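Long-range contact in EAL domain protein (Vibrio cholerae serotype O1, PDB 6IJ2), which degrades the cyclic dinucleotides c-di-GMP and cGAMP as a phosphodiesterase and is seen here with the product 5'-pGpG bound: residues A[38-50]-A[86-98]. The protein carries 1 engineered substitution. Numbering follows the deposited sequence.
With CA (calcium ion), chain J; nucleotides of chain B.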
ATOM      1  N   THR A  38      -3.649  -5.094 -29.810  1.00 31.94           N
ATOM      2  CA  THR A  38      -3.288  -5.961 -30.931  1.00 30.26           C
ATOM      3  C   THR A  38      -4.070  -7.266 -30.957  1.00 32.47           C
ATOM      4  O   THR A  38      -4.033  -7.980 -31.973  1.00 29.47           O
ATOM      5  CB  THR A  38      -1.801  -6.308 -30.867  1.00 33.58           C
ATOM      6  OG1 THR A  38      -1.563  -7.082 -29.684  1.00 30.23           O
ATOM      7  CG2 THR A  38      -0.962  -5.046 -30.805  1.00 32.46           C
ATOM      8  N   LYS A  39      -4.729  -7.607 -29.851  1.00 28.77           N
ATOM      9  CA  LYS A  39      -5.484  -8.842 -29.657  1.00 33.65           C
ATOM     10  C   LYS A  39      -4.586 -10.069 -29.638  1.00 38.94           C
ATOM     11  O   LYS A  39      -5.067 -11.198 -29.728  1.00 43.32           O
ATOM     12  CB  LYS A  39      -6.596  -8.981 -30.705  1.00 39.92           C
ATOM     13  CG  LYS A  39      -7.581  -7.820 -30.639  1.00 46.41           C
ATOM     14  CD  LYS A  39      -8.665  -7.916 -31.692  1.00 61.19           C
ATOM     15  CE  LYS A  39      -9.478  -6.630 -31.740  1.00 67.70           C
ATOM     16  NZ  LYS A  39     -10.446  -6.620 -32.877  1.00 74.77           N
ATOM     17  N   GLU A  40      -3.289  -9.864 -29.480  1.00 35.38           N
ATOM     18  CA  GLU A  40      -2.332 -10.944 -29.340  1.00 32.02           C
ATOM     19  C   GLU A  40      -2.108 -11.271 -27.868  1.00 29.66           C
ATOM     20  O   GLU A  40      -2.342 -10.456 -26.975  1.00 30.28           O
ATOM     21  CB  GLU A  40      -1.004 -10.567 -29.998  1.00 34.93           C
ATOM     22  CG  GLU A  40      -1.134 -10.305 -31.500  1.00 41.66           C
ATOM     23  CD  GLU A  40       0.105  -9.669 -32.104  1.00 63.84           C
ATOM     24  OE1 GLU A  40       1.059  -9.373 -31.350  1.00 65.00           O
ATOM     25  OE2 GLU A  40       0.123  -9.462 -33.338  1.00 73.18           O
ATOM     26  N   ILE A  41      -1.642 -12.489 -27.627  1.00 30.16           N
ATOM     27  CA  ILE A  41      -1.317 -12.906 -26.269  1.00 30.71           C
ATOM     28  C   ILE A  41       0.081 -12.402 -25.930  1.00 27.97           C
ATOM     29  O   ILE A  41       1.049 -12.693 -26.639  1.00 32.59           O
ATOM     30  CB  ILE A  41      -1.422 -14.432 -26.126  1.00 33.89           C
ATOM     31  CG1 ILE A  41      -2.891 -14.844 -26.247  1.00 38.73           C
ATOM     32  CG2 ILE A  41      -0.810 -14.891 -24.812  1.00 33.97           C
ATOM     33  CD1 ILE A  41      -3.121 -16.335 -26.251  1.00 51.08           C
ATOM     34  N   PHE A  42       0.172 -11.629 -24.843  1.00 26.10           N
ATOM     35  CA  PHE A  42       1.448 -11.111 -24.359  1.00 25.57           C
ATOM     36  C   PHE A  42       2.255 -12.210 -23.680  1.00 26.69           C
ATOM     37  O   PHE A  42       3.489 -12.250 -23.785  1.00 25.89           O
ATOM     38  CB  PHE A  42       1.170  -9.948 -23.378  1.00 24.46           C
ATOM     39  CG  PHE A  42       2.359  -9.555 -22.541  1.00 27.46           C
ATOM     40  CD1 PHE A  42       3.281  -8.633 -23.021  1.00 29.86           C
ATOM     41  CD2 PHE A  42       2.570 -10.127 -21.287  1.00 29.37           C
ATOM     42  CE1 PHE A  42       4.376  -8.277 -22.265  1.00 32.05           C
ATOM     43  CE2 PHE A  42       3.670  -9.774 -20.524  1.00 30.49           C
ATOM     44  CZ  PHE A  42       4.572  -8.848 -21.011  1.00 29.92           C
ATOM     45  N   GLY A  43       1.573 -13.096 -22.964  1.00 26.23           N
ATOM     46  CA  GLY A  43       2.239 -14.164 -22.245  1.00 27.67           C
ATOM     47  C   GLY A  43       1.249 -14.899 -21.363  1.00 27.88           C
ATOM     48  O   GLY A  43       0.037 -14.733 -21.496  1.00 28.93           O
ATOM     49  N   TYR A  44       1.791 -15.730 -20.465  1.00 29.01           N
ATOM     50  CA  TYR A  44       0.982 -16.501 -19.520  1.00 25.88           C
ATOM     51  C   TYR A  44       1.611 -16.448 -18.141  1.00 25.89           C
ATOM     52  O   TYR A  44       2.835 -16.556 -18.012  1.00 27.67           O
ATOM     53  CB  TYR A  44       0.870 -17.988 -19.930  1.00 28.48           C
ATOM     54  CG  TYR A  44       0.076 -18.239 -21.184  1.00 28.57           C
ATOM     55  CD1 TYR A  44       0.645 -18.047 -22.439  1.00 27.75           C
ATOM     56  CD2 TYR A  44      -1.236 -18.683 -21.117  1.00 28.09           C
ATOM     57  CE1 TYR A  44      -0.071 -18.270 -23.585  1.00 33.08           C
ATOM     58  CE2 TYR A  44      -1.966 -18.907 -22.262  1.00 28.52           C
ATOM     59  CZ  TYR A  44      -1.376 -18.705 -23.496  1.00 30.91           C
ATOM     60  OH  TYR A  44      -2.092 -18.927 -24.651  1.00 33.92           O
ATOM     61  N   GLU A  45       0.775 -16.309 -17.111  1.00 25.79           N
ATOM     62  CA  GLU A  45       1.232 -16.435 -15.739  1.00 26.14           C
ATOM     63  C   GLU A  45       1.140 -17.901 -15.332  1.00 27.92           C
ATOM     64  O   GLU A  45       0.118 -18.557 -15.581  1.00 28.27           O
ATOM     65  CB  GLU A  45       0.406 -15.558 -14.792  1.00 28.01           C
ATOM     66  CG  GLU A  45       0.866 -15.704 -13.365  1.00 28.89           C
ATOM     67  CD  GLU A  45       0.087 -14.872 -12.373  1.00 33.07           C
ATOM     68  OE1 GLU A  45      -0.962 -14.286 -12.738  1.00 30.33           O
ATOM     69  OE2 GLU A  45       0.556 -14.809 -11.222  1.00 27.88           O
ATOM     70  N   ALA A  46       2.237 -18.430 -14.777  1.00 31.58           N
ATOM     71  CA  ALA A  46       2.260 -19.786 -14.235  1.00 28.67           C
ATOM     72  C   ALA A  46       1.726 -19.786 -12.803  1.00 30.65           C
ATOM     73  O   ALA A  46       2.147 -18.972 -11.971  1.00 29.85           O
ATOM     74  CB  ALA A  46       3.681 -20.357 -14.267  1.00 29.48           C
ATOM     75  N   LEU A  47       0.821 -20.721 -12.510  1.00 32.66           N
ATOM     76  CA  LEU A  47       0.133 -20.777 -11.223  1.00 35.03           C
ATOM     77  C   LEU A  47       0.177 -22.202 -10.698  1.00 33.47           C
ATOM     78  O   LEU A  47      -0.176 -23.138 -11.418  1.00 34.17           O
ATOM     79  CB  LEU A  47      -1.316 -20.328 -11.357  1.00 30.99           C
ATOM     80  CG  LEU A  47      -1.491 -18.882 -11.824  1.00 37.18           C
ATOM     81  CD1 LEU A  47      -2.890 -18.710 -12.352  1.00 30.15           C
ATOM     82  CD2 LEU A  47      -1.232 -17.917 -10.666  1.00 35.80           C
ATOM     83  N   VAL A  48       0.588 -22.356  -9.444  1.00 34.68           N
ATOM     84  CA  VAL A  48       0.784 -23.685  -8.873  1.00 37.54           C
ATOM     85  C   VAL A  48      -0.550 -24.416  -8.730  1.00 38.19           C
ATOM     86  O   VAL A  48      -1.582 -23.822  -8.389  1.00 37.92           O
ATOM     87  CB  VAL A  48       1.514 -23.542  -7.526  1.00 52.38           C
ATOM     88  CG1 VAL A  48       0.734 -24.188  -6.401  1.00 63.78           C
ATOM     89  CG2 VAL A  48       2.907 -24.118  -7.615  1.00 55.14           C
ATOM     90  N   ARG A  49      -0.531 -25.726  -8.989  1.00 39.85           N
ATOM     91  CA  ARG A  49      -1.694 -26.589  -8.848  1.00 41.59           C
ATOM     92  C   ARG A  49      -1.225 -27.945  -8.355  1.00 44.15           C
ATOM     93  O   ARG A  49      -0.079 -28.337  -8.583  1.00 44.35           O
ATOM     94  CB  ARG A  49      -2.449 -26.790 -10.175  1.00 40.99           C
ATOM     95  CG  ARG A  49      -3.105 -25.543 -10.745  1.00 38.85           C
ATOM     96  CD  ARG A  49      -4.222 -25.049  -9.835  1.00 39.34           C
ATOM     97  NE  ARG A  49      -4.893 -23.888 -10.406  1.00 37.54           N
ATOM     98  CZ  ARG A  49      -4.534 -22.633 -10.157  1.00 43.00           C
ATOM     99  NH1 ARG A  49      -5.184 -21.619 -10.718  1.00 39.35           N
ATOM    100  NH2 ARG A  49      -3.514 -22.393  -9.353  1.00 37.85           N
ATOM    101  N   GLY A  50      -2.119 -28.660  -7.683  1.00 46.33           N
ATOM    102  CA  GLY A  50      -1.838 -30.037  -7.335  1.00 49.08           C
ATOM    103  C   GLY A  50      -1.802 -30.917  -8.572  1.00 49.45           C
ATOM    104  O   GLY A  50      -2.183 -30.517  -9.674  1.00 48.13           O
ATOM    105  N   LEU A  86       4.704 -27.151 -23.915  1.00 41.72           N
ATOM    106  CA  LEU A  86       3.460 -26.672 -24.508  1.00 40.69           C
ATOM    107  C   LEU A  86       3.682 -25.728 -25.683  1.00 40.95           C
ATOM    108  O   LEU A  86       2.705 -25.341 -26.329  1.00 42.37           O
ATOM    109  CB  LEU A  86       2.606 -25.967 -23.440  1.00 37.68           C
ATOM    110  CG  LEU A  86       2.084 -26.869 -22.323  1.00 37.86           C
ATOM    111  CD1 LEU A  86       1.509 -26.030 -21.167  1.00 38.35           C
ATOM    112  CD2 LEU A  86       1.035 -27.828 -22.846  1.00 40.40           C
ATOM    113  N   GLY A  87       4.925 -25.348 -25.970  1.00 43.86           N
ATOM    114  CA  GLY A  87       5.208 -24.531 -27.134  1.00 50.41           C
ATOM    115  C   GLY A  87       5.009 -23.046 -26.930  1.00 39.20           C
ATOM    116  O   GLY A  87       4.690 -22.331 -27.888  1.00 40.07           O
ATOM    117  N   LEU A  88       5.183 -22.558 -25.706  1.00 36.32           N
ATOM    118  CA  LEU A  88       5.038 -21.133 -25.436  1.00 34.01           C
ATOM    119  C   LEU A  88       6.150 -20.334 -26.113  1.00 38.06           C
ATOM    120  O   LEU A  88       7.338 -20.623 -25.921  1.00 38.59           O
ATOM    121  CB  LEU A  88       5.052 -20.896 -23.931  1.00 37.24           C
ATOM    122  CG  LEU A  88       4.843 -19.445 -23.497  1.00 30.95           C
ATOM    123  CD1 LEU A  88       3.540 -18.913 -24.079  1.00 30.68           C
ATOM    124  CD2 LEU A  88       4.851 -19.341 -21.981  1.00 34.65           C
ATOM    125  N   THR A  89       5.765 -19.334 -26.920  1.00 34.90           N
ATOM    126  CA  THR A  89       6.734 -18.483 -27.599  1.00 35.78           C
ATOM    127  C   THR A  89       6.654 -17.022 -27.171  1.00 33.83           C
ATOM    128  O   THR A  89       7.462 -16.207 -27.638  1.00 34.57           O
ATOM    129  CB  THR A  89       6.586 -18.602 -29.124  1.00 42.01           C
ATOM    130  OG1 THR A  89       5.263 -18.232 -29.529  1.00 40.03           O
ATOM    131  CG2 THR A  89       6.864 -20.045 -29.575  1.00 44.11           C
ATOM    132  N   SER A  90       5.733 -16.678 -26.268  1.00 31.72           N
ATOM    133  CA  SER A  90       5.649 -15.354 -25.678  1.00 30.77           C
ATOM    134  C   SER A  90       6.176 -15.408 -24.236  1.00 33.72           C
ATOM    135  O   SER A  90       6.948 -16.307 -23.881  1.00 36.37           O
ATOM    136  CB  SER A  90       4.204 -14.850 -25.781  1.00 30.00           C
ATOM    137  OG  SER A  90       3.320 -15.666 -25.030  1.00 29.14           O
ATOM    138  N   LYS A  91       5.761 -14.451 -23.408  1.00 30.81           N
ATOM    139  CA  LYS A  91       6.334 -14.311 -22.072  1.00 28.82           C
ATOM    140  C   LYS A  91       5.795 -15.358 -21.097  1.00 26.20           C
ATOM    141  O   LYS A  91       4.632 -15.764 -21.171  1.00 25.97           O
ATOM    142  CB  LYS A  91       6.072 -12.905 -21.530  1.00 30.38           C
ATOM    143  CG  LYS A  91       6.721 -11.798 -22.376  1.00 40.44           C
ATOM    144  CD  LYS A  91       8.105 -11.439 -21.877  1.00 47.42           C
ATOM    145  CE  LYS A  91       8.765 -10.391 -22.771  1.00 55.51           C
ATOM    146  NZ  LYS A  91       7.973  -9.134 -22.812  1.00 60.95           N
ATOM    147  N   LEU A  92       6.673 -15.817 -20.205  1.00 28.86           N
ATOM    148  CA  LEU A  92       6.314 -16.662 -19.073  1.00 29.70           C
ATOM    149  C   LEU A  92       6.500 -15.852 -17.790  1.00 26.90           C
ATOM    150  O   LEU A  92       7.605 -15.378 -17.504  1.00 30.44           O
ATOM    151  CB  LEU A  92       7.167 -17.934 -19.059  1.00 30.39           C
ATOM    152  CG  LEU A  92       6.986 -18.842 -17.838  1.00 32.06           C
ATOM    153  CD1 LEU A  92       5.558 -19.392 -17.782  1.00 32.13           C
ATOM    154  CD2 LEU A  92       8.019 -19.941 -17.759  1.00 36.13           C
ATOM    155  N   SER A  93       5.429 -15.696 -17.017  1.00 26.20           N
ATOM    156  CA  SER A  93       5.451 -14.873 -15.808  1.00 26.53           C
ATOM    157  C   SER A  93       5.345 -15.783 -14.594  1.00 31.48           C
ATOM    158  O   SER A  93       4.418 -16.592 -14.504  1.00 33.01           O
ATOM    159  CB  SER A  93       4.322 -13.854 -15.815  1.00 27.61           C
ATOM    160  OG  SER A  93       4.544 -12.843 -14.841  1.00 33.44           O
ATOM    161  N   ILE A  94       6.298 -15.656 -13.674  1.00 31.54           N
ATOM    162  CA  ILE A  94       6.425 -16.561 -12.539  1.00 29.63           C
ATOM    163  C   ILE A  94       6.301 -15.748 -11.267  1.00 31.61           C
ATOM    164  O   ILE A  94       6.890 -14.668 -11.150  1.00 30.69           O
ATOM    165  CB  ILE A  94       7.758 -17.333 -12.554  1.00 29.63           C
ATOM    166  CG1 ILE A  94       7.862 -18.149 -13.844  1.00 29.54           C
ATOM    167  CG2 ILE A  94       7.869 -18.263 -11.338  1.00 31.75           C
ATOM    168  CD1 ILE A  94       9.263 -18.671 -14.127  1.00 32.46           C
ATOM    169  N   ASN A  95       5.532 -16.269 -10.320  1.00 30.39           N
ATOM    170  CA  ASN A  95       5.362 -15.603  -9.035  1.00 32.34           C
ATOM    171  C   ASN A  95       6.582 -15.860  -8.164  1.00 42.21           C
ATOM    172  O   ASN A  95       6.997 -17.009  -7.993  1.00 41.04           O
ATOM    173  CB  ASN A  95       4.103 -16.107  -8.330  1.00 32.95           C
ATOM    174  CG  ASN A  95       2.827 -15.626  -8.996  1.00 37.44           C
ATOM    175  OD1 ASN A  95       2.412 -14.484  -8.806  1.00 40.16           O
ATOM    176  ND2 ASN A  95       2.199 -16.496  -9.777  1.00 31.74           N
ATOM    177  N   PHE A  96       7.170 -14.800  -7.626  1.00 36.65           N
ATOM    178  CA  PHE A  96       8.360 -14.940  -6.798  1.00 47.13           C
ATOM    179  C   PHE A  96       7.904 -15.060  -5.352  1.00 53.75           C
ATOM    180  O   PHE A  96       7.366 -14.105  -4.788  1.00 49.24           O
ATOM    181  CB  PHE A  96       9.310 -13.760  -6.997  1.00 50.36           C
ATOM    182  CG  PHE A  96      10.706 -13.983  -6.452  1.00 53.83           C
ATOM    183  CD1 PHE A  96      10.948 -14.871  -5.412  1.00 60.67           C
ATOM    184  CD2 PHE A  96      11.778 -13.290  -6.982  1.00 56.00           C
ATOM    185  CE1 PHE A  96      12.222 -15.056  -4.909  1.00 61.98           C
ATOM    186  CE2 PHE A  96      13.058 -13.474  -6.488  1.00 59.82           C
ATOM    187  CZ  PHE A  96      13.278 -14.357  -5.451  1.00 62.29           C
ATOM    188  N   LEU A  97       8.137 -16.232  -4.758  1.00 64.83           N
ATOM    189  CA  LEU A  97       7.781 -16.513  -3.376  1.00 71.41           C
ATOM    190  C   LEU A  97       8.340 -15.431  -2.452  1.00 75.63           C
ATOM    191  O   LEU A  97       9.562 -15.216  -2.429  1.00 83.29           O
ATOM    192  CB  LEU A  97       8.311 -17.886  -2.963  1.00 74.20           C
ATOM    193  CG  LEU A  97       7.953 -18.359  -1.549  1.00 77.83           C
ATOM    194  CD1 LEU A  97       6.533 -18.907  -1.497  1.00 72.63           C
ATOM    195  CD2 LEU A  97       8.955 -19.387  -1.043  1.00 85.55           C
ATOM    196  N   PRO A  98       7.484 -14.731  -1.691  1.00 69.19           N
ATOM    197  CA  PRO A  98       7.928 -13.608  -0.849  1.00 76.90           C
ATOM    198  C   PRO A  98       9.257 -13.809  -0.124  1.00 86.37           C
ATOM    199  O   PRO A  98       9.434 -14.738   0.673  1.00 79.98           O
ATOM    200  CB  PRO A  98       6.759 -13.464   0.127  1.00 73.16           C
ATOM    201  CG  PRO A  98       5.569 -13.779  -0.735  1.00 57.77           C
ATOM    202  CD  PRO A  98       6.022 -14.904  -1.640  1.00 63.57           C
TER
HETATM  203 CA    CA J 602       0.802 -12.975  -9.681  1.00 26.47          CA
ATOM    204  P     G B   2      -4.649 -19.058  -7.738  1.00 48.41           P
ATOM    205  OP1   G B   2      -4.124 -19.578  -8.953  1.00 47.10           O
ATOM    206  OP2   G B   2      -5.505 -19.864  -6.933  1.00 50.86           O
ATOM    207  O5'   G B   2      -3.476 -18.553  -6.815  1.00 48.70           O
ATOM    208  C5'   G B   2      -3.673 -18.265  -5.437  1.00 50.75           C
ATOM    209  C4'   G B   2      -2.443 -17.610  -4.874  1.00 51.06           C
ATOM    210  O4'   G B   2      -1.315 -18.489  -5.051  1.00 51.26           O
ATOM    211  C3'   G B   2      -2.047 -16.283  -5.522  1.00 49.23           C
ATOM    212  O3'   G B   2      -1.656 -15.318  -4.564  1.00 50.68           O
ATOM    213  C2'   G B   2      -0.822 -16.647  -6.346  1.00 48.04           C
ATOM    214  O2'   G B   2       0.116 -15.622  -6.537  1.00 47.48           O
ATOM    215  C1'   G B   2      -0.217 -17.758  -5.499  1.00 49.99           C
ATOM    216  N9    G B   2       0.607 -18.627  -6.319  1.00 49.39           N
ATOM    217  C8    G B   2       0.201 -19.389  -7.382  1.00 48.27           C
ATOM    218  N7    G B   2       1.182 -20.012  -7.968  1.00 48.33           N
ATOM    219  C5    G B   2       2.305 -19.616  -7.265  1.00 49.50           C
ATOM    220  C6    G B   2       3.664 -19.961  -7.439  1.00 50.50           C
ATOM    221  O6    G B   2       4.166 -20.689  -8.288  1.00 50.98           O
ATOM    222  N1    G B   2       4.473 -19.345  -6.500  1.00 52.14           N
ATOM    223  C2    G B   2       4.032 -18.493  -5.524  1.00 54.68           C
ATOM    224  N2    G B   2       4.968 -17.990  -4.719  1.00 58.08           N
ATOM    225  N3    G B   2       2.766 -18.176  -5.340  1.00 51.86           N
ATOM    226  C4    G B   2       1.963 -18.766  -6.239  1.00 50.21           C
TER
HETATM  227  O   HOH W   1      -1.073 -12.306 -10.869  1.00 27.32           O
HETATM  228  O   HOH W   2       4.323 -18.870 -10.596  1.00 28.75           O
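Glu-45 and Asn-95, on neighbouring parallel strands, share one calcium ion and are hydrogen-bonded to each other. Their strands, 41-49 and 91-96, belong to the EAL-domain barrel, a modified TIM-type fold in which strand 27-35 pairs antiparallel with 41-49. Glu-45 OE2 and Asn-95 OD1 both lie 2.4 Å from the calcium ion; Glu-128, Asp-158 and a phosphate of the other pGpG nucleotide also bind it. With CG anti to the backbone N (chi1 179°) and an extended chain, Glu-45 carries its carboxylate up to the metal. There Asn-95 ND2 meets OE2 from the anti side at 2.8 Å, which fixes the amide flip and leaves OD1 for the ion. The other oxygen, OE1, is hydrogen-bonded by Gln-235 and has a metal-bound water nearby.

Farther back, Phe-42 O, Tyr-44 N and O, and Ala-46 N bond alternately with Lys-91 N and O and Ser-93 N and O. Lys-91 CG lies over one face of the Phe-42 ring, a CH-pi contact offset toward the rim. Tyr-44 CD1 packs against Leu-88 CD1 at 3.4 Å.

Past Ala-46 the strands splay apart, with the guanine of G2 of chain B between them. Val-48 N donates an almost straight bond to N7, and Arg-49 NH1 and NH2 both reach phosphate oxygen OP1. A water links both strands to the base, donating to Ala-46 O and guanine O6 and accepting from Asn-95 N at 2.9 Å.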